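Local coordinates for protein oligogalacturonate lyase (Yersinia enterocolitica subsp. enterocolitica, PDB 3PE7) that cleaves oligogalacturonates, the short products of pectin breakdown, by beta-elimination in the cytoplasm, and binds manganese and calcium, at residues Tyr39-Thr44 and Pro90-Leu95; Ile142-Glu147 and Pro166-Met171; Val203-Glu208 and Trp219-Asp224. All coordinates share one frame; numbering follows the deposited sequence.

Contact 1. Residues Tyr39-Thr44 and Pro90-Leu95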
loop_
_atom_site.group_PDB
_atom_site.type_symbol
_atom_site.label_atom_id
_atom_site.label_comp_id
_atom_site.label_asym_id
_atom_site.label_seq_id
_atom_site.Cartn_x
_atom_site.Cartn_y
_atom_site.Cartn_z
ATOM N N TYR A 39 0.659 -0.503 -2.964
ATOM C CA TYR A 39 2.025 -0.687 -3.498
ATOM C C TYR A 39 2.483 -2.154 -3.498
ATOM O O TYR A 39 3.565 -2.474 -4.049
ATOM C CB TYR A 39 3.020 0.228 -2.768
ATOM C CG TYR A 39 3.000 0.070 -1.261
ATOM C CD1 TYR A 39 2.116 0.812 -0.465
ATOM C CD2 TYR A 39 3.863 -0.839 -0.631
ATOM C CE1 TYR A 39 2.094 0.659 0.933
ATOM C CE2 TYR A 39 3.841 -0.997 0.743
ATOM C CZ TYR A 39 2.950 -0.263 1.517
ATOM O OH TYR A 39 2.950 -0.426 2.884
ATOM N N GLN A 40 1.674 -3.034 -2.896
ATOM C CA GLN A 40 1.975 -4.481 -2.789
ATOM C C GLN A 40 1.272 -5.272 -3.895
ATOM O O GLN A 40 0.076 -5.056 -4.173
ATOM C CB GLN A 40 1.572 -5.054 -1.411
ATOM C CG GLN A 40 2.287 -4.424 -0.176
ATOM C CD GLN A 40 3.726 -4.917 0.005
ATOM O OE1 GLN A 40 4.069 -5.492 1.054
ATOM N NE2 GLN A 40 4.574 -4.692 -1.001
ATOM N N LYS A 41 1.999 -6.192 -4.536
ATOM C CA LYS A 41 1.406 -6.980 -5.628
ATOM C C LYS A 41 0.208 -7.814 -5.179
ATOM O O LYS A 41 0.326 -8.620 -4.240
ATOM C CB LYS A 41 2.461 -7.892 -6.288
ATOM C CG LYS A 41 1.881 -8.772 -7.387
ATOM C CD LYS A 41 2.977 -9.639 -8.013
ATOM C CE LYS A 41 2.356 -10.703 -8.912
ATOM N NZ LYS A 41 3.416 -11.583 -9.529
ATOM N N CYS A 42 -0.949 -7.600 -5.834
ATOM C CA CYS A 42 -2.153 -8.401 -5.576
ATOM C C CYS A 42 -2.760 -9.111 -6.787
ATOM O O CYS A 42 -3.511 -10.041 -6.615
ATOM C CB CYS A 42 -3.265 -7.577 -4.885
ATOM S SG CYS A 42 -3.795 -6.094 -5.803
ATOM N N PHE A 43 -2.453 -8.641 -8.000
ATOM C CA PHE A 43 -2.872 -9.332 -9.206
ATOM C C PHE A 43 -1.769 -10.263 -9.677
ATOM O O PHE A 43 -0.613 -9.900 -9.618
ATOM C CB PHE A 43 -3.160 -8.346 -10.339
ATOM C CG PHE A 43 -4.422 -7.584 -10.168
ATOM C CD1 PHE A 43 -5.643 -8.137 -10.549
ATOM C CD2 PHE A 43 -4.381 -6.285 -9.655
ATOM C CE1 PHE A 43 -6.836 -7.389 -10.414
ATOM C CE2 PHE A 43 -5.556 -5.554 -9.486
ATOM C CZ PHE A 43 -6.777 -6.100 -9.878
ATOM N N THR A 44 -2.132 -11.446 -10.166
ATOM C CA THR A 44 -1.146 -12.294 -10.854
ATOM C C THR A 44 -0.727 -11.585 -12.156
ATOM O O THR A 44 -1.417 -10.692 -12.626
ATOM C CB THR A 44 -1.666 -13.721 -11.128
ATOM O OG1 THR A 44 -2.926 -13.689 -11.808
ATOM C CG2 THR A 44 -1.829 -14.469 -9.816
ATOM N N PRO A 90 6.782 -12.587 -7.380
ATOM C CA PRO A 90 6.836 -12.300 -8.830
ATOM C C PRO A 90 6.296 -13.422 -9.705
ATOM O O PRO A 90 5.567 -13.154 -10.680
ATOM C CB PRO A 90 8.334 -12.043 -9.091
ATOM C CG PRO A 90 8.861 -11.506 -7.791
ATOM C CD PRO A 90 8.042 -12.226 -6.699
ATOM N N ASP A 91 6.600 -14.672 -9.342
ATOM C CA ASP A 91 6.190 -15.820 -10.139
ATOM C C ASP A 91 4.750 -16.294 -9.893
ATOM O O ASP A 91 4.317 -17.307 -10.437
ATOM C CB ASP A 91 7.206 -16.975 -9.980
ATOM C CG ASP A 91 8.562 -16.652 -10.597
ATOM O OD1 ASP A 91 8.628 -15.811 -11.533
ATOM O OD2 ASP A 91 9.576 -17.246 -10.154
ATOM N N ASP A 92 3.991 -15.547 -9.087
ATOM C CA ASP A 92 2.582 -15.905 -8.809
ATOM C C ASP A 92 2.384 -17.215 -8.045
ATOM O O ASP A 92 1.281 -17.777 -8.034
ATOM C CB ASP A 92 1.760 -15.963 -10.114
ATOM C CG ASP A 92 1.810 -14.676 -10.893
ATOM O OD1 ASP A 92 1.853 -13.593 -10.270
ATOM O OD2 ASP A 92 1.822 -14.745 -12.144
ATOM N N ASP A 93 3.438 -17.700 -7.397
ATOM C CA ASP A 93 3.371 -19.011 -6.774
ATOM C C ASP A 93 3.335 -18.980 -5.245
ATOM O O ASP A 93 3.217 -20.032 -4.607
ATOM C CB ASP A 93 4.521 -19.908 -7.268
ATOM C CG ASP A 93 5.896 -19.328 -6.998
ATOM O OD1 ASP A 93 6.887 -20.072 -7.185
ATOM O OD2 ASP A 93 6.044 -18.138 -6.638
ATOM N N ALA A 94 3.461 -17.784 -4.675
ATOM C CA ALA A 94 3.486 -17.649 -3.212
ATOM C C ALA A 94 2.793 -16.390 -2.716
ATOM O O ALA A 94 2.732 -15.384 -3.417
ATOM C CB ALA A 94 4.917 -17.692 -2.686
ATOM N N LEU A 95 2.283 -16.464 -1.490
ATOM C CA LEU A 95 1.825 -15.289 -0.753
ATOM C C LEU A 95 2.747 -15.078 0.444
ATOM O O LEU A 95 3.060 -16.031 1.154
ATOM C CB LEU A 95 0.397 -15.490 -0.257
ATOM C CG LEU A 95 -0.098 -14.659 0.934
ATOM C CD1 LEU A 95 -0.279 -13.181 0.545
ATOM C CD2 LEU A 95 -1.409 -15.263 1.426
#

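Contact 2. Residues Ile142-Glu147 and Pro166-Met171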
loop_
_atom_site.group_PDB
_atom_site.type_symbol
_atom_site.label_atom_id
_atom_site.label_comp_id
_atom_site.label_asym_id
_atom_site.label_seq_id
_atom_site.Cartn_x
_atom_site.Cartn_y
_atom_site.Cartn_z
ATOM N N ILE A 142 10.557 -2.438 9.498
ATOM C CA ILE A 142 10.955 -1.737 10.717
ATOM C C ILE A 142 10.636 -2.584 11.940
ATOM O O ILE A 142 9.585 -3.191 12.011
ATOM C CB ILE A 142 10.226 -0.373 10.858
ATOM C CG1 ILE A 142 10.505 0.538 9.652
ATOM C CG2 ILE A 142 10.616 0.350 12.161
ATOM C CD1 ILE A 142 11.970 0.874 9.423
ATOM N N GLU A 143 11.568 -2.627 12.886
ATOM C CA GLU A 143 11.298 -3.178 14.216
ATOM C C GLU A 143 11.544 -2.104 15.259
ATOM O O GLU A 143 12.497 -1.322 15.156
ATOM C CB GLU A 143 12.185 -4.396 14.489
ATOM C CG GLU A 143 11.861 -5.590 13.581
ATOM C CD GLU A 143 12.825 -6.741 13.740
ATOM O OE1 GLU A 143 13.758 -6.648 14.582
ATOM O OE2 GLU A 143 12.622 -7.749 13.031
ATOM N N ILE A 144 10.668 -2.046 16.258
ATOM C CA ILE A 144 10.758 -1.026 17.306
ATOM C C ILE A 144 11.006 -1.741 18.629
ATOM O O ILE A 144 10.425 -2.797 18.876
ATOM C CB ILE A 144 9.456 -0.183 17.387
ATOM C CG1 ILE A 144 9.181 0.476 16.018
ATOM C CG2 ILE A 144 9.530 0.840 18.549
ATOM C CD1 ILE A 144 8.016 1.503 15.973
ATOM N N ARG A 145 11.893 -1.197 19.456
ATOM C CA ARG A 145 12.199 -1.852 20.718
ATOM C C ARG A 145 10.912 -1.953 21.532
ATOM O O ARG A 145 10.159 -0.987 21.613
ATOM C CB ARG A 145 13.281 -1.085 21.489
ATOM C CG ARG A 145 13.896 -1.919 22.590
ATOM C CD ARG A 145 14.928 -1.147 23.407
ATOM N NE ARG A 145 16.093 -0.746 22.618
ATOM C CZ ARG A 145 17.063 -1.569 22.212
ATOM N NH1 ARG A 145 17.034 -2.864 22.508
ATOM N NH2 ARG A 145 18.084 -1.088 21.510
ATOM N N ARG A 146 10.659 -3.125 22.107
ATOM C CA ARG A 146 9.405 -3.360 22.848
ATOM C C ARG A 146 9.163 -2.301 23.929
ATOM O O ARG A 146 8.035 -1.833 24.108
ATOM C CB ARG A 146 9.383 -4.756 23.480
ATOM C CG ARG A 146 8.082 -5.038 24.254
ATOM C CD ARG A 146 8.041 -6.436 24.827
ATOM N NE ARG A 146 8.047 -7.443 23.774
ATOM C CZ ARG A 146 7.004 -7.755 23.010
ATOM N NH1 ARG A 146 5.841 -7.134 23.154
ATOM N NH2 ARG A 146 7.139 -8.692 22.081
ATOM N N GLU A 147 10.223 -1.956 24.663
ATOM C CA GLU A 147 10.181 -0.923 25.704
ATOM C C GLU A 147 9.624 0.396 25.203
ATOM O O GLU A 147 9.001 1.153 25.966
ATOM C CB GLU A 147 11.593 -0.650 26.223
ATOM C CG GLU A 147 11.874 -1.046 27.639
ATOM C CD GLU A 147 13.041 -0.234 28.188
ATOM O OE1 GLU A 147 12.933 0.303 29.325
ATOM O OE2 GLU A 147 14.053 -0.103 27.454
ATOM N N PRO A 166 11.293 6.847 19.659
ATOM C CA PRO A 166 11.443 5.405 19.836
ATOM C C PRO A 166 12.671 4.879 19.106
ATOM O O PRO A 166 13.040 5.412 18.053
ATOM C CB PRO A 166 10.188 4.836 19.175
ATOM C CG PRO A 166 9.796 5.891 18.139
ATOM C CD PRO A 166 10.136 7.196 18.808
ATOM N N CYS A 167 13.283 3.846 19.676
ATOM C CA CYS A 167 14.399 3.157 19.048
ATOM C C CYS A 167 13.870 2.235 17.949
ATOM O O CYS A 167 13.178 1.252 18.220
ATOM C CB CYS A 167 15.186 2.356 20.071
ATOM S SG CYS A 167 16.573 1.438 19.339
ATOM N N CYS A 168 14.186 2.591 16.706
ATOM C CA CYS A 168 13.754 1.846 15.541
ATOM C C CYS A 168 14.958 1.354 14.770
ATOM O O CYS A 168 15.942 2.080 14.622
ATOM C CB CYS A 168 12.949 2.762 14.613
ATOM S SG CYS A 168 11.451 3.428 15.353
ATOM N N ARG A 169 14.857 0.139 14.269
ATOM C CA ARG A 169 15.852 -0.386 13.359
ATOM C C ARG A 169 15.224 -0.814 12.032
ATOM O O ARG A 169 14.164 -1.440 11.980
ATOM C CB ARG A 169 16.678 -1.511 14.010
ATOM C CG ARG A 169 15.904 -2.734 14.448
ATOM C CD ARG A 169 16.782 -3.651 15.314
ATOM N NE ARG A 169 16.178 -4.973 15.439
ATOM C CZ ARG A 169 16.740 -6.026 16.017
ATOM N NH1 ARG A 169 17.951 -5.933 16.579
ATOM N NH2 ARG A 169 16.079 -7.177 16.053
ATOM N N LEU A 170 15.907 -0.435 10.959
ATOM C CA LEU A 170 15.514 -0.797 9.607
ATOM C C LEU A 170 16.217 -2.118 9.328
ATOM O O LEU A 170 17.452 -2.174 9.278
ATOM C CB LEU A 170 15.994 0.295 8.645
ATOM C CG LEU A 170 15.392 0.363 7.239
ATOM C CD1 LEU A 170 15.963 1.603 6.538
ATOM C CD2 LEU A 170 15.689 -0.871 6.438
ATOM N N MET A 171 15.428 -3.176 9.189
ATOM C CA MET A 171 15.945 -4.526 9.048
ATOM C C MET A 171 15.922 -4.971 7.609
ATOM O O MET A 171 15.018 -4.633 6.866
ATOM C CB MET A 171 15.115 -5.520 9.866
ATOM C CG MET A 171 15.135 -5.264 11.371
ATOM S SD MET A 171 16.807 -5.395 12.014
ATOM C CE MET A 171 17.215 -7.083 11.568
#

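Contact 3. Residues Val203-Glu208 and Trp219-Asp224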
loop_
_atom_site.group_PDB
_atom_site.type_symbol
_atom_site.label_atom_id
_atom_site.label_comp_id
_atom_site.label_asym_id
_atom_site.label_seq_id
_atom_site.Cartn_x
_atom_site.Cartn_y
_atom_site.Cartn_z
ATOM N N VAL A 203 17.463 1.868 -0.771
ATOM C CA VAL A 203 16.264 1.719 0.060
ATOM C C VAL A 203 15.731 3.092 0.456
ATOM O O VAL A 203 16.473 3.930 1.002
ATOM C CB VAL A 203 16.564 0.869 1.338
ATOM C CG1 VAL A 203 15.296 0.699 2.214
ATOM C CG2 VAL A 203 17.150 -0.497 0.956
ATOM N N ALA A 204 14.449 3.346 0.164
ATOM C CA ALA A 204 13.804 4.564 0.613
ATOM C C ALA A 204 13.143 4.248 1.940
ATOM O O ALA A 204 12.758 3.110 2.176
ATOM C CB ALA A 204 12.758 5.052 -0.407
ATOM N N PHE A 205 13.044 5.254 2.803
ATOM C CA PHE A 205 12.315 5.121 4.089
ATOM C C PHE A 205 11.944 6.506 4.566
ATOM O O PHE A 205 12.394 7.504 4.007
ATOM C CB PHE A 205 13.155 4.387 5.159
ATOM C CG PHE A 205 14.379 5.151 5.608
ATOM C CD1 PHE A 205 14.376 5.860 6.809
ATOM C CD2 PHE A 205 15.549 5.145 4.841
ATOM C CE1 PHE A 205 15.499 6.562 7.219
ATOM C CE2 PHE A 205 16.675 5.854 5.261
ATOM C CZ PHE A 205 16.648 6.558 6.450
ATOM N N CYS A 206 11.094 6.586 5.588
ATOM C CA CYS A 206 10.647 7.893 6.068
ATOM C C CYS A 206 10.951 8.147 7.538
ATOM O O CYS A 206 11.188 7.221 8.326
ATOM C CB CYS A 206 9.138 8.099 5.816
ATOM S SG CYS A 206 8.012 7.106 6.858
ATOM N N HIS A 207 10.924 9.426 7.884
ATOM C CA HIS A 207 10.788 9.832 9.281
ATOM C C HIS A 207 9.300 10.011 9.491
ATOM O O HIS A 207 8.694 10.941 8.943
ATOM C CB HIS A 207 11.551 11.123 9.547
ATOM C CG HIS A 207 13.042 10.949 9.562
ATOM N ND1 HIS A 207 13.905 11.985 9.855
ATOM C CD2 HIS A 207 13.821 9.868 9.318
ATOM C CE1 HIS A 207 15.151 11.548 9.796
ATOM N NE2 HIS A 207 15.130 10.272 9.453
ATOM N N GLU A 208 8.715 9.075 10.236
ATOM C CA GLU A 208 7.275 9.099 10.522
ATOM C C GLU A 208 6.972 10.153 11.588
ATOM O O GLU A 208 7.830 10.489 12.412
ATOM C CB GLU A 208 6.783 7.701 10.937
ATOM C CG GLU A 208 5.245 7.548 10.997
ATOM C CD GLU A 208 4.564 8.087 9.752
ATOM O OE1 GLU A 208 4.520 7.360 8.761
ATOM O OE2 GLU A 208 4.090 9.239 9.757
ATOM N N TRP A 219 13.802 9.844 2.891
ATOM C CA TRP A 219 15.224 9.512 2.962
ATOM C C TRP A 219 15.563 8.338 2.061
ATOM O O TRP A 219 14.704 7.515 1.725
ATOM C CB TRP A 219 15.604 9.164 4.412
ATOM C CG TRP A 219 15.425 10.349 5.311
ATOM C CD1 TRP A 219 14.243 10.829 5.799
ATOM C CD2 TRP A 219 16.447 11.239 5.785
ATOM N NE1 TRP A 219 14.466 11.941 6.564
ATOM C CE2 TRP A 219 15.808 12.217 6.574
ATOM C CE3 TRP A 219 17.849 11.290 5.636
ATOM C CZ2 TRP A 219 16.511 13.255 7.210
ATOM C CZ3 TRP A 219 18.556 12.330 6.281
ATOM C CH2 TRP A 219 17.876 13.290 7.054
ATOM N N LEU A 220 16.813 8.293 1.625
ATOM C CA LEU A 220 17.349 7.127 0.958
ATOM C C LEU A 220 18.555 6.650 1.759
ATOM O O LEU A 220 19.226 7.438 2.432
ATOM C CB LEU A 220 17.802 7.460 -0.466
ATOM C CG LEU A 220 16.791 7.965 -1.485
ATOM C CD1 LEU A 220 17.548 8.239 -2.782
ATOM C CD2 LEU A 220 15.726 6.900 -1.737
ATOM N N ILE A 221 18.824 5.356 1.681
ATOM C CA ILE A 221 20.063 4.804 2.239
ATOM C C ILE A 221 20.499 3.648 1.357
ATOM O O ILE A 221 19.665 2.987 0.710
ATOM C CB ILE A 221 19.873 4.361 3.728
ATOM C CG1 ILE A 221 21.219 4.145 4.436
ATOM C CG2 ILE A 221 18.949 3.134 3.836
ATOM C CD1 ILE A 221 21.081 4.060 5.966
ATOM N N ASN A 222 21.805 3.403 1.303
ATOM C CA ASN A 222 22.294 2.213 0.625
ATOM C C ASN A 222 21.962 0.980 1.434
ATOM O O ASN A 222 21.840 1.048 2.668
ATOM C CB ASN A 222 23.806 2.285 0.392
ATOM C CG ASN A 222 24.211 3.375 -0.585
ATOM O OD1 ASN A 222 23.390 3.945 -1.310
ATOM N ND2 ASN A 222 25.509 3.645 -0.631
ATOM N N GLU A 223 21.838 -0.148 0.740
ATOM C CA GLU A 223 21.516 -1.424 1.365
ATOM C C GLU A 223 22.492 -1.783 2.485
ATOM O O GLU A 223 22.103 -2.407 3.464
ATOM C CB GLU A 223 21.507 -2.527 0.320
ATOM C CG GLU A 223 20.786 -3.787 0.751
ATOM C CD GLU A 223 20.899 -4.878 -0.264
ATOM O OE1 GLU A 223 19.975 -5.714 -0.332
ATOM O OE2 GLU A 223 21.911 -4.889 -1.010
ATOM N N ASP A 224 23.752 -1.375 2.346
ATOM C CA ASP A 224 24.751 -1.729 3.354
ATOM C C ASP A 224 24.797 -0.737 4.519
ATOM O O ASP A 224 25.673 -0.838 5.386
ATOM C CB ASP A 224 26.131 -1.904 2.705
ATOM C CG ASP A 224 26.665 -0.613 2.099
ATOM O OD1 ASP A 224 26.049 0.468 2.272
ATOM O OD2 ASP A 224 27.717 -0.671 1.436
#

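Contact 1. Residues Tyr39-Thr44 and Pro90-Leu95
Lys-41 reaches across to the turn at Pro-90 to Asp-92 and ends in a salt bridge. The bond from CA to CB points toward that turn. CG lies opposite the backbone N (chi1 178°), and the chain stays extended to its end. CB, CG and CD make a fully extended arm that spans the gap, and the side chain rests on Leu-88 on its way. CE is the first atom to meet the turn, 3.2 Å from Asp-92 OD1. NZ then meets the same oxygen at 2.7 Å. It comes to OD1 on the syn side, 34° out of the carboxylate plane, and the two side chains cross at about a right angle. NZ is also 2.9 Å from Pro-90 O, but the angle is too poor for a hydrogen bond. Its second bond goes to Ser-89 O. The lysine is thus fastened to the turn by both a charge and a main-chain carbonyl.

Thr-44 packs against the carboxylate. Its CB is 3.6 Å from Asp-92 CG, and its CG2 is 3.8 Å from the same carbon. OG1 is bonded to Lys-49 N and Asp-46 OD1 instead. Asp-92 OD2 pairs with Arg-45 NE, so the carboxylate sits between two positive groups. This probably favours its charged form. Asp-92 itself has a positive phi of 65°, a left-handed conformation at the turn.

In this seven-bladed beta-propeller the contact joins two sheets. Residues 39-44 belong to the loop from strand 33-34 to strand 49-54. Residues 90-95 form the turn from strand 87-88 to strand 94-99 and the start of that second strand. Lys-41 also bonds through its backbone to Leu-88, and Leu-95 packs on Leu-51 of strand 49-54.

Contact 2. Residues Ile142-Glu147 and Pro166-Met171
Glu-143 and Arg-169 face each other as a hydrogen-bonded antiparallel pair, and their side chains close the pair with a salt bridge. One glutamate oxygen carries the whole salt bridge. Glu-143 OE1 accepts from Arg-169 NH2 at 2.8 Å and from Arg-169 NE at 3.1 Å. It lies at the edge of the guanidinium, close to its plane. NH2 comes in nearly along the C-O axis, while NE comes from the anti side. The carboxylate is turned 40° from the guanidinium. Arg-169 CG sits between its backbone N and carbonyl carbon (chi1 61°), and the chain then runs extended to NE, which brings the guanidinium beside Glu-143. Met-171 crosses the glutamate at a slant, its CG 3.6 Å from Glu-143 CD.

The backbone sets the register. Glu-143 N bonds to Arg-169 O at 3.0 Å, and Arg-169 N to Glu-143 O at 2.9 Å. Further along, Arg-145 N bonds to Cys-167 O at 3.0 Å. Next to that bond, Arg-145 NH2 passes obliquely by Cys-167 SG. On the face of Ile-142, Ile-144, Cys-168 and Leu-170 the contacts are apolar. Ile-144 CG1 meets Cys-168 SG at 3.8 Å, Ile-144 CG2 lies beside Pro-166 CB, and Ile-142 CD1 reaches Leu-170 CG at 4.1 Å.

Trp-124 and Tyr-118 form a second shell round the ion pair. The guanidinium makes a cation-pi contact with Trp-124. Glu-143 OE2 is bonded to Tyr-118 OH, so both carboxylate oxygens have partners.

Strands 138-145 and 168-174 are the two middle strands of a four-stranded propeller blade. The connection between them carries helix 155-161. Strand 124-132 flanks the first and strand 180-186 the second, while Ile-142 and Cys-168 pack on Leu-190 of strand 190-196.

Contact 3. Residues Val203-Glu208 and Trp219-Asp224
His-207 and Trp-219 stack face to face. The imidazole lies over the five-membered ring of the indole, with centroids 3.8 Å apart and planes at 22°. Trp-219 NE1 sits over the centre of the imidazole. Phe-205 meets the same tryptophan differently. Its CG lies between the backbone N and the carbonyl carbon (chi1 66°), which brings the ring against Trp-219 CB. That carbon lies over one face of the phenyl ring, 3.7 Å from its centroid, as a CH-pi contact. The two aromatic rings themselves barely overlap.

Hydrogen bonds pair the backbones in antiparallel fashion. Val-203 and Ile-221 exchange two, and Phe-205 and Trp-219 another two. Ile-221 N to Val-203 O measures 2.8 Å. Together strands 202-207 and 218-222 form a beta hairpin, the middle pair of a four-stranded blade of the propeller.

Apolar contacts lie on both faces. Beside the aromatic cluster, Phe-205 CE2 touches Ile-221 CG2 at 3.8 Å. On the opposite face Ala-204 CB meets Leu-220 CD2 at 3.7 Å, and both residues pack on Trp-245 of strand 238-245.

Polar bonds from outside hold the stacked rings. His-207 ND1 is bonded to Asp-215 OD2, and Trp-219 NE1 to Ala-216 O.

How the contacts relate
Contacts 2 and 3 are buried and each joins the middle strands of one blade. Contact 1 is partly buried and links a loop of one sheet to a turn of another. It has no strand pairing and rests mainly on charge. Contact 2 combines strand pairing with an ion pair on one face. Contact 3 replaces the ion pair with an aromatic cluster. The two blades of contacts 2 and 3 pack together where Leu-170 CD1 meets Phe-205 CD2 at 3.9 Å. Contact 1 touches neither. Its Phe-43 side chain is about 11 Å from that of the manganese ligand His-355, and the side chain of Leu-220 in contact 3 is about 10 Å from a bound calcium ion.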